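Local coordinates for protein Endonuclease/exonuclease/phosphatase (Beutenbergia cavernae DSM 12333, PDB 4RUW) that is of unknown function but belongs to the endonuclease/exonuclease/phosphatase family, joining a DNase I-like domain to an Ig-like domain, at residues D212-L217 with Y248-L253; I219-V224 with A259-A264; P286-P291 with T399-C404. All blocks are in the same frame, centred on the assembly; numbering follows the deposited sequence.

Contact 1 (D212-L217 with Y248-L253); sequences DQKEQL and YSQNNL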
loop_
_atom_site.group_PDB
_atom_site.type_symbol
_atom_site.label_atom_id
_atom_site.label_comp_id
_atom_site.label_asym_id
_atom_site.label_seq_id
_atom_site.Cartn_x
_atom_site.Cartn_y
_atom_site.Cartn_z
ATOM N N ASP A 212 -7.090 -7.379 -15.207
ATOM C CA ASP A 212 -5.664 -7.605 -15.015
ATOM C C ASP A 212 -5.190 -7.142 -13.637
ATOM O O ASP A 212 -4.403 -7.848 -13.009
ATOM C CB ASP A 212 -4.831 -6.950 -16.118
ATOM C CG ASP A 212 -4.923 -7.697 -17.436
ATOM O OD1 ASP A 212 -5.317 -8.888 -17.426
ATOM O OD2 ASP A 212 -4.590 -7.095 -18.473
ATOM N N GLN A 213 -5.647 -5.978 -13.160
ATOM C CA GLN A 213 -5.304 -5.544 -11.804
ATOM C C GLN A 213 -5.621 -6.641 -10.800
ATOM O O GLN A 213 -4.814 -6.942 -9.915
ATOM C CB GLN A 213 -6.082 -4.294 -11.404
ATOM C CG GLN A 213 -5.712 -3.026 -12.138
ATOM C CD GLN A 213 -6.470 -1.840 -11.585
ATOM O OE1 GLN A 213 -7.671 -1.934 -11.331
ATOM N NE2 GLN A 213 -5.774 -0.724 -11.372
ATOM N N LYS A 214 -6.799 -7.244 -10.935
ATOM C CA LYS A 214 -7.205 -8.307 -10.019
ATOM C C LYS A 214 -6.274 -9.511 -10.082
ATOM O O LYS A 214 -5.868 -10.055 -9.049
ATOM C CB LYS A 214 -8.642 -8.739 -10.313
ATOM C CG LYS A 214 -9.673 -7.713 -9.876
ATOM C CD LYS A 214 -11.015 -7.927 -10.550
ATOM C CE LYS A 214 -11.594 -9.282 -10.249
ATOM N NZ LYS A 214 -12.914 -9.464 -10.928
ATOM N N GLU A 215 -5.930 -9.946 -11.288
ATOM C CA GLU A 215 -5.039 -11.096 -11.407
ATOM C C GLU A 215 -3.630 -10.788 -10.908
ATOM O O GLU A 215 -2.986 -11.627 -10.267
ATOM C CB GLU A 215 -5.000 -11.601 -12.842
ATOM C CG GLU A 215 -6.346 -12.151 -13.302
ATOM C CD GLU A 215 -6.215 -13.145 -14.426
ATOM O OE1 GLU A 215 -5.512 -12.843 -15.408
ATOM O OE2 GLU A 215 -6.807 -14.237 -14.316
ATOM N N GLN A 216 -3.151 -9.579 -11.176
ATOM C CA GLN A 216 -1.852 -9.146 -10.678
ATOM C C GLN A 216 -1.853 -9.128 -9.160
ATOM O O GLN A 216 -0.924 -9.624 -8.519
ATOM C CB GLN A 216 -1.527 -7.755 -11.220
ATOM C CG GLN A 216 -1.364 -7.722 -12.721
ATOM C CD GLN A 216 -1.302 -6.318 -13.297
ATOM O OE1 GLN A 216 -1.502 -5.313 -12.603
ATOM N NE2 GLN A 216 -1.010 -6.244 -14.588
ATOM N N LEU A 217 -2.889 -8.538 -8.580
ATOM C CA LEU A 217 -2.961 -8.440 -7.133
ATOM C C LEU A 217 -3.012 -9.813 -6.455
ATOM O O LEU A 217 -2.410 -10.005 -5.400
ATOM C CB LEU A 217 -4.132 -7.563 -6.704
ATOM C CG LEU A 217 -4.265 -7.318 -5.199
ATOM C CD1 LEU A 217 -3.051 -6.585 -4.620
ATOM C CD2 LEU A 217 -5.538 -6.562 -4.918
ATOM N N TYR A 248 -17.171 -0.947 -14.093
ATOM C CA TYR A 248 -16.368 -2.165 -13.969
ATOM C C TYR A 248 -15.328 -2.094 -12.845
ATOM O O TYR A 248 -14.514 -3.005 -12.688
ATOM C CB TYR A 248 -15.670 -2.480 -15.298
ATOM C CG TYR A 248 -14.989 -1.282 -15.914
ATOM C CD1 TYR A 248 -15.619 -0.539 -16.911
ATOM C CD2 TYR A 248 -13.720 -0.892 -15.508
ATOM C CE1 TYR A 248 -15.006 0.558 -17.471
ATOM C CE2 TYR A 248 -13.100 0.205 -16.059
ATOM C CZ TYR A 248 -13.745 0.924 -17.047
ATOM O OH TYR A 248 -13.127 2.016 -17.604
ATOM N N SER A 249 -15.347 -1.013 -12.072
ATOM C CA SER A 249 -14.389 -0.853 -10.988
ATOM C C SER A 249 -14.599 -1.928 -9.929
ATOM O O SER A 249 -15.734 -2.224 -9.556
ATOM C CB SER A 249 -14.528 0.538 -10.375
ATOM O OG SER A 249 -13.563 0.737 -9.360
ATOM N N GLN A 250 -13.506 -2.522 -9.453
ATOM C CA GLN A 250 -13.608 -3.585 -8.454
ATOM C C GLN A 250 -12.640 -3.365 -7.294
ATOM O O GLN A 250 -12.013 -4.295 -6.785
ATOM C CB GLN A 250 -13.437 -4.953 -9.110
ATOM C CG GLN A 250 -14.586 -5.251 -10.067
ATOM C CD GLN A 250 -14.424 -6.540 -10.805
ATOM O OE1 GLN A 250 -14.591 -7.609 -10.232
ATOM N NE2 GLN A 250 -14.104 -6.454 -12.094
ATOM N N ASN A 251 -12.558 -2.112 -6.864
ATOM C CA ASN A 251 -11.690 -1.737 -5.765
ATOM C C ASN A 251 -12.113 -2.296 -4.417
ATOM O O ASN A 251 -11.271 -2.756 -3.653
ATOM C CB ASN A 251 -11.559 -0.222 -5.706
ATOM C CG ASN A 251 -10.903 0.340 -6.946
ATOM O OD1 ASN A 251 -10.133 -0.342 -7.619
ATOM N ND2 ASN A 251 -11.195 1.598 -7.248
ATOM N N ASN A 252 -13.405 -2.252 -4.096
ATOM C CA ASN A 252 -13.836 -2.834 -2.820
ATOM C C ASN A 252 -13.449 -4.307 -2.721
ATOM O O ASN A 252 -12.974 -4.768 -1.683
ATOM C CB ASN A 252 -15.339 -2.672 -2.596
ATOM C CG ASN A 252 -15.710 -1.273 -2.161
ATOM O OD1 ASN A 252 -15.757 -0.356 -2.977
ATOM N ND2 ASN A 252 -15.952 -1.092 -0.865
ATOM N N LEU A 253 -13.643 -5.045 -3.806
ATOM C CA LEU A 253 -13.272 -6.446 -3.846
ATOM C C LEU A 253 -11.767 -6.624 -3.594
ATOM O O LEU A 253 -11.353 -7.393 -2.728
ATOM C CB LEU A 253 -13.675 -7.045 -5.193
ATOM C CG LEU A 253 -13.348 -8.521 -5.403
ATOM C CD1 LEU A 253 -14.095 -9.400 -4.407
ATOM C CD2 LEU A 253 -13.665 -8.922 -6.837
HETATM O O HOH W 1 -9.399 -0.134 -10.133
#

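Contact 2 (I219-V224 with A259-A264); sequences IVLDHV and AEDHLA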
loop_
_atom_site.group_PDB
_atom_site.type_symbol
_atom_site.label_atom_id
_atom_site.label_comp_id
_atom_site.label_asym_id
_atom_site.label_seq_id
_atom_site.Cartn_x
_atom_site.Cartn_y
_atom_site.Cartn_z
ATOM N N ILE A 219 -1.588 -12.506 -7.423
ATOM C CA ILE A 219 -0.229 -13.042 -7.427
ATOM C C ILE A 219 0.621 -12.326 -6.374
ATOM O O ILE A 219 1.343 -12.960 -5.605
ATOM C CB ILE A 219 0.402 -12.929 -8.814
ATOM C CG1 ILE A 219 -0.315 -13.875 -9.774
ATOM C CG2 ILE A 219 1.888 -13.261 -8.766
ATOM C CD1 ILE A 219 -0.092 -13.561 -11.218
ATOM N N VAL A 220 0.511 -11.006 -6.312
ATOM C CA VAL A 220 1.250 -10.246 -5.310
ATOM C C VAL A 220 0.914 -10.740 -3.901
ATOM O O VAL A 220 1.806 -11.041 -3.098
ATOM C CB VAL A 220 0.949 -8.749 -5.433
ATOM C CG1 VAL A 220 1.482 -7.986 -4.237
ATOM C CG2 VAL A 220 1.536 -8.213 -6.727
ATOM N N LEU A 221 -0.374 -10.858 -3.601
ATOM C CA LEU A 221 -0.784 -11.247 -2.256
ATOM C C LEU A 221 -0.332 -12.655 -1.899
ATOM O O LEU A 221 0.013 -12.936 -0.756
ATOM C CB LEU A 221 -2.294 -11.104 -2.089
ATOM C CG LEU A 221 -2.822 -9.667 -2.116
ATOM C CD1 LEU A 221 -4.345 -9.665 -2.059
ATOM C CD2 LEU A 221 -2.236 -8.856 -0.968
ATOM N N ASP A 222 -0.321 -13.538 -2.887
ATOM C CA ASP A 222 0.095 -14.908 -2.631
ATOM C C ASP A 222 1.596 -14.999 -2.335
ATOM O O ASP A 222 2.072 -16.015 -1.853
ATOM C CB ASP A 222 -0.339 -15.826 -3.778
ATOM C CG ASP A 222 -1.857 -16.049 -3.805
ATOM O OD1 ASP A 222 -2.546 -15.646 -2.845
ATOM O OD2 ASP A 222 -2.370 -16.642 -4.777
ATOM N N HIS A 223 2.326 -13.919 -2.613
ATOM C CA HIS A 223 3.754 -13.834 -2.302
ATOM C C HIS A 223 4.062 -13.131 -0.979
ATOM O O HIS A 223 5.224 -13.037 -0.586
ATOM C CB HIS A 223 4.523 -13.162 -3.442
ATOM C CG HIS A 223 4.747 -14.059 -4.611
ATOM N ND1 HIS A 223 3.770 -14.316 -5.551
ATOM C CD2 HIS A 223 5.828 -14.779 -4.987
ATOM C CE1 HIS A 223 4.241 -15.161 -6.450
ATOM N NE2 HIS A 223 5.487 -15.456 -6.133
ATOM N N VAL A 224 3.034 -12.646 -0.289
ATOM C CA VAL A 224 3.229 -12.024 1.018
ATOM C C VAL A 224 2.972 -13.034 2.128
ATOM O O VAL A 224 1.944 -13.705 2.142
ATOM C CB VAL A 224 2.290 -10.827 1.236
ATOM C CG1 VAL A 224 2.558 -10.203 2.587
ATOM C CG2 VAL A 224 2.485 -9.804 0.157
ATOM N N ALA A 259 -7.090 -7.078 2.938
ATOM C CA ALA A 259 -7.400 -7.146 4.357
ATOM C C ALA A 259 -7.454 -8.597 4.842
ATOM O O ALA A 259 -6.964 -8.906 5.928
ATOM C CB ALA A 259 -8.708 -6.429 4.644
ATOM N N GLU A 260 -8.086 -9.574 4.005
ATOM C CA GLU A 260 -8.172 -11.006 4.336
ATOM C C GLU A 260 -6.804 -11.611 4.538
ATOM O O GLU A 260 -6.637 -12.566 5.292
ATOM C CB GLU A 260 -8.825 -11.806 3.198
ATOM C CG GLU A 260 -10.284 -11.555 2.901
ATOM C CD GLU A 260 -10.759 -12.370 1.702
ATOM O OE1 GLU A 260 -9.917 -12.969 1.005
ATOM O OE2 GLU A 260 -11.981 -12.435 1.466
ATOM N N ASP A 261 -5.790 -11.000 3.841
ATOM C CA ASP A 261 -4.428 -11.505 3.926
ATOM C C ASP A 261 -3.600 -10.880 5.045
ATOM O O ASP A 261 -2.371 -11.006 5.066
ATOM C CB ASP A 261 -3.733 -11.367 2.582
ATOM C CG ASP A 261 -4.018 -12.543 1.676
ATOM O OD1 ASP A 261 -4.856 -13.394 2.050
ATOM O OD2 ASP A 261 -3.405 -12.623 0.596
ATOM N N HIS A 262 -4.288 -10.214 5.971
ATOM C CA HIS A 262 -3.696 -9.709 7.213
ATOM C C HIS A 262 -2.815 -8.498 6.985
ATOM O O HIS A 262 -1.930 -8.224 7.784
ATOM C CB HIS A 262 -2.898 -10.787 7.960
ATOM C CG HIS A 262 -3.599 -12.101 8.040
ATOM N ND1 HIS A 262 -4.698 -12.308 8.849
ATOM C CD2 HIS A 262 -3.379 -13.272 7.404
ATOM C CE1 HIS A 262 -5.111 -13.553 8.715
ATOM N NE2 HIS A 262 -4.329 -14.164 7.841
ATOM N N LEU A 263 -3.059 -7.769 5.904
ATOM C CA LEU A 263 -2.293 -6.561 5.636
ATOM C C LEU A 263 -3.103 -5.339 6.029
ATOM O O LEU A 263 -4.288 -5.265 5.727
ATOM C CB LEU A 263 -1.909 -6.492 4.154
ATOM C CG LEU A 263 -0.843 -7.499 3.725
ATOM C CD1 LEU A 263 -0.724 -7.584 2.225
ATOM C CD2 LEU A 263 0.501 -7.079 4.315
ATOM N N ALA A 264 -2.453 -4.381 6.687
ATOM C CA ALA A 264 -3.096 -3.142 7.114
ATOM C C ALA A 264 -2.612 -1.998 6.235
ATOM O O ALA A 264 -1.412 -1.872 5.976
ATOM C CB ALA A 264 -2.767 -2.856 8.569
#

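Contact 3 (P286-P291 with T399-C404); sequences PESPHP and TSRDRC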
loop_
_atom_site.group_PDB
_atom_site.type_symbol
_atom_site.label_atom_id
_atom_site.label_comp_id
_atom_site.label_asym_id
_atom_site.label_seq_id
_atom_site.Cartn_x
_atom_site.Cartn_y
_atom_site.Cartn_z
ATOM N N PRO A 286 -10.354 19.970 -2.408
ATOM C CA PRO A 286 -11.395 19.255 -1.657
ATOM C C PRO A 286 -12.491 18.652 -2.537
ATOM O O PRO A 286 -13.196 17.741 -2.098
ATOM C CB PRO A 286 -11.984 20.338 -0.741
ATOM C CG PRO A 286 -11.653 21.625 -1.409
ATOM C CD PRO A 286 -10.341 21.411 -2.106
ATOM N N GLU A 287 -12.627 19.135 -3.764
ATOM C CA GLU A 287 -13.717 18.692 -4.624
ATOM C C GLU A 287 -13.474 17.286 -5.181
ATOM O O GLU A 287 -12.340 16.899 -5.457
ATOM C CB GLU A 287 -13.960 19.704 -5.752
ATOM C CG GLU A 287 -12.789 19.878 -6.709
ATOM C CD GLU A 287 -11.834 21.008 -6.339
ATOM O OE1 GLU A 287 -11.663 21.321 -5.140
ATOM O OE2 GLU A 287 -11.236 21.582 -7.271
ATOM N N SER A 288 -14.547 16.522 -5.333
ATOM C CA SER A 288 -14.440 15.167 -5.860
ATOM C C SER A 288 -13.929 15.190 -7.299
ATOM O O SER A 288 -14.252 16.112 -8.055
ATOM C CB SER A 288 -15.795 14.466 -5.782
ATOM O OG SER A 288 -16.208 14.359 -4.429
ATOM N N PRO A 289 -13.148 14.169 -7.695
ATOM C CA PRO A 289 -12.774 12.958 -6.950
ATOM C C PRO A 289 -11.413 13.075 -6.272
ATOM O O PRO A 289 -10.820 12.057 -5.915
ATOM C CB PRO A 289 -12.660 11.923 -8.064
ATOM C CG PRO A 289 -12.062 12.716 -9.185
ATOM C CD PRO A 289 -12.715 14.090 -9.103
ATOM N N HIS A 290 -10.912 14.288 -6.106
ATOM C CA HIS A 290 -9.521 14.449 -5.693
ATOM C C HIS A 290 -9.116 13.803 -4.368
ATOM O O HIS A 290 -8.071 13.147 -4.318
ATOM C CB HIS A 290 -9.091 15.902 -5.855
ATOM C CG HIS A 290 -9.197 16.341 -7.275
ATOM N ND1 HIS A 290 -8.302 15.929 -8.230
ATOM C CD2 HIS A 290 -10.163 17.033 -7.922
ATOM C CE1 HIS A 290 -8.680 16.402 -9.409
ATOM N NE2 HIS A 290 -9.807 17.066 -9.248
ATOM N N PRO A 291 -9.948 13.926 -3.312
ATOM C CA PRO A 291 -9.545 13.282 -2.051
ATOM C C PRO A 291 -9.548 11.759 -2.122
ATOM O O PRO A 291 -8.999 11.111 -1.223
ATOM C CB PRO A 291 -10.595 13.775 -1.049
ATOM C CG PRO A 291 -11.082 15.071 -1.630
ATOM C CD PRO A 291 -11.101 14.823 -3.110
ATOM N N THR A 399 -16.774 7.804 6.053
ATOM C CA THR A 399 -16.617 7.250 4.706
ATOM C C THR A 399 -15.193 6.751 4.522
ATOM O O THR A 399 -14.364 6.862 5.425
ATOM C CB THR A 399 -16.895 8.286 3.590
ATOM O OG1 THR A 399 -15.794 9.199 3.502
ATOM C CG2 THR A 399 -18.198 9.046 3.832
ATOM N N SER A 400 -14.892 6.226 3.339
ATOM C CA SER A 400 -13.536 5.789 3.039
ATOM C C SER A 400 -12.503 6.916 3.101
ATOM O O SER A 400 -11.305 6.656 3.152
ATOM C CB SER A 400 -13.484 5.120 1.666
ATOM O OG SER A 400 -13.682 6.062 0.625
ATOM N N ARG A 401 -12.954 8.165 3.085
ATOM C CA ARG A 401 -12.030 9.295 3.210
ATOM C C ARG A 401 -11.538 9.522 4.638
ATOM O O ARG A 401 -10.616 10.308 4.858
ATOM C CB ARG A 401 -12.665 10.574 2.674
ATOM C CG ARG A 401 -12.925 10.533 1.182
ATOM C CD ARG A 401 -13.488 11.849 0.703
ATOM N NE ARG A 401 -13.761 11.821 -0.725
ATOM C CZ ARG A 401 -14.312 12.826 -1.394
ATOM N NH1 ARG A 401 -14.660 13.933 -0.751
ATOM N NH2 ARG A 401 -14.519 12.723 -2.697
ATOM N N ASP A 402 -12.150 8.834 5.600
ATOM C CA ASP A 402 -11.854 9.042 7.011
ATOM C C ASP A 402 -11.007 7.920 7.589
ATOM O O ASP A 402 -11.119 6.758 7.185
ATOM C CB ASP A 402 -13.153 9.160 7.811
ATOM C CG ASP A 402 -14.065 10.239 7.284
ATOM O OD1 ASP A 402 -13.556 11.299 6.864
ATOM O OD2 ASP A 402 -15.292 10.013 7.271
ATOM N N ARG A 403 -10.173 8.287 8.553
ATOM C CA ARG A 403 -9.290 7.376 9.259
ATOM C C ARG A 403 -10.070 6.217 9.878
ATOM O O ARG A 403 -11.186 6.409 10.356
ATOM C CB ARG A 403 -8.589 8.187 10.352
ATOM C CG ARG A 403 -7.559 7.461 11.174
ATOM C CD ARG A 403 -6.922 8.432 12.145
ATOM N NE ARG A 403 -5.991 7.743 13.030
ATOM C CZ ARG A 403 -5.285 8.336 13.985
ATOM N NH1 ARG A 403 -5.411 9.638 14.191
ATOM N NH2 ARG A 403 -4.462 7.618 14.736
ATOM N N CYS A 404 -9.465 5.023 9.864
ATOM C CA CYS A 404 -9.998 3.827 10.537
ATOM C C CYS A 404 -10.036 4.011 12.054
ATOM O O CYS A 404 -9.398 4.916 12.598
ATOM C CB CYS A 404 -9.133 2.588 10.241
ATOM S SG CYS A 404 -9.241 1.831 8.590
HETATM O O HOH W 2 -15.509 16.241 -2.216
#

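Contact 1 (D212-L217 with Y248-L253)
The ammonium of K214 meets the side-chain amide of Q250 where two helices on the outside of the DNase I-like domain face each other. Helix 207-222, which carries K214, is the connection of a beta-alpha-beta crossover between the parallel neighbouring strands 192-200 and 230-233. Q250 is the N-cap residue of helix 251-260. K214 NZ donates to Q250 OE1 at 2.6 Å. The bond bends at the carbonyl, with a C=O...NZ angle of 114°, and NZ stands 35° above the amide plane rather than on a lone pair. The two side chains cross at about a right angle, so that CD and CE of the lysine also pass across the amide, CE coming within 3.4 Å of Q250 OE1. A turn in the lysine chain at its third torsion (chi3 60°) brings NZ round to the oxygen, whereas Q250 runs straight out beyond CG. On the side of helix 251-260, L253 lays CD2 against K214 CE at 4.0 Å, and the K214 side chain also touches M254 and W257. One carboxylate ties the polar ends together: E211, a turn earlier on the lysine's helix, makes a salt bridge to NZ with OE1 and accepts from Q250 NE2 with OE2. Lysine, amide and carboxylate thus form a closed ring of bonds, in which E211 probably fixes which way the amide is turned. Deeper in, a buried pair joins the same helices indirectly. Q213, whose NE2 is anchored on S202 O, and N251 touch I238 and share one water, which donates to Q213 OE1 at 2.8 Å and to N251 OD1 at 2.6 Å.

Contact 2 (I219-V224 with A259-A264)
L221 begins its contact at CB, which lies 3.3 Å from D261 OD2, a carboxylate oxygen set against an aliphatic methylene near the ends of helices 207-222 and 251-260 in the DNase I-like domain. One atom further, L221 CG is 4.1 Å from the same oxygen, and the CD1 branch passes it at an equal distance. The other branch turns to the apolar side: CD2 meets L263 CD1 at 3.8 Å, the two leucines crossing obliquely. With CG anti to the carbonyl carbon (chi1 -68°), the L221 fork spreads over both partners, while W257 and I258 of helix 251-260 cover more of it. L263 uses its second methyl as well: CD2 meets CG1 of V224, a loop residue, tip to tip at 4.1 Å. Just before V224, H223 ND1 donates back to I219 O at 2.8 Å and nearly straight (170°), the oxygen lying in the ring plane. D261 is the first residue to leave the other helix; two residues earlier, A259 O accepts from T339 OG1 and Q352 NE2 of the Ig-like domain. The chemistry across the pair is therefore mainly dispersive: L263 touches L221 with one methyl and V224 with the other, and the aspartate adds van der Waals contact through OD2, with no polar bond to the opposite segment.

Contact 3 (P286-P291 with T399-C404)
S288 OG is gripped from two directions: R401 NH2 donates to it at 2.9 Å (N-H...O 156°), and the same OG is hydrogen-bonded to a water at 3.0 Å. That water also donates to P286 O at 2.8 Å and accepts from R401 NH1 at 2.9 Å, so that hydroxyl, carbonyl and both terminal nitrogens of the arginine are knit together. Serine and water sit at the edge of the guanidinium, close to its plane. P291 CB instead lies over one face, offset from its centre, 3.7 Å from R401 NE, with CG near NH1 and CZ. The third nitrogen is taken by D292, next along the chain from that proline, in a salt bridge between OD1 and NE. Polar partners in line with the edge and a proline carbon over the face together hold the group against rotation. R401 reaches this far because its chain is fully extended from CG to NE (chi3 -179°). Its root is held in a type I turn from T399 to D402, closed by D402 N to T399 O. T399 OG1 accepts from R401 N at 3.1 Å, forming an ST turn, and T399 N is bonded to D402 OD2 at 2.9 Å. On the receiving side the peptide before P289 is cis, and H290 N bonds back to E287 O at 3.0 Å; the hydroxyl is thus presented from a tight proline turn. Further along 399-404, R403 N bonds D272, and C404 is joined by disulfide to C366. The whole is a loop-to-loop junction between domains: an arginine from an Ig-like beta-sandwich turn docks on a type VI cis-proline turn of the DNase I-like domain.

In the fold
Contacts 1 and 2 are successive parts of one interface, both made by helices 207-222 and 251-260, with centres 14 Å apart. Contact 1 joins the middle of the first helix to the start of the second; contact 2 joins their later ends, so the pairing runs along the helices. Contact 3 belongs to the boundary with the Ig-like domain, its centre 20 Å from contact 1 and 24 Å from contact 2; the nearest atoms are about 7 and 8 Å away. Helix 251-260 also reaches that boundary, through A259. The zinc ion is bound by H98, D100, H107 and H137, none of them in these segments.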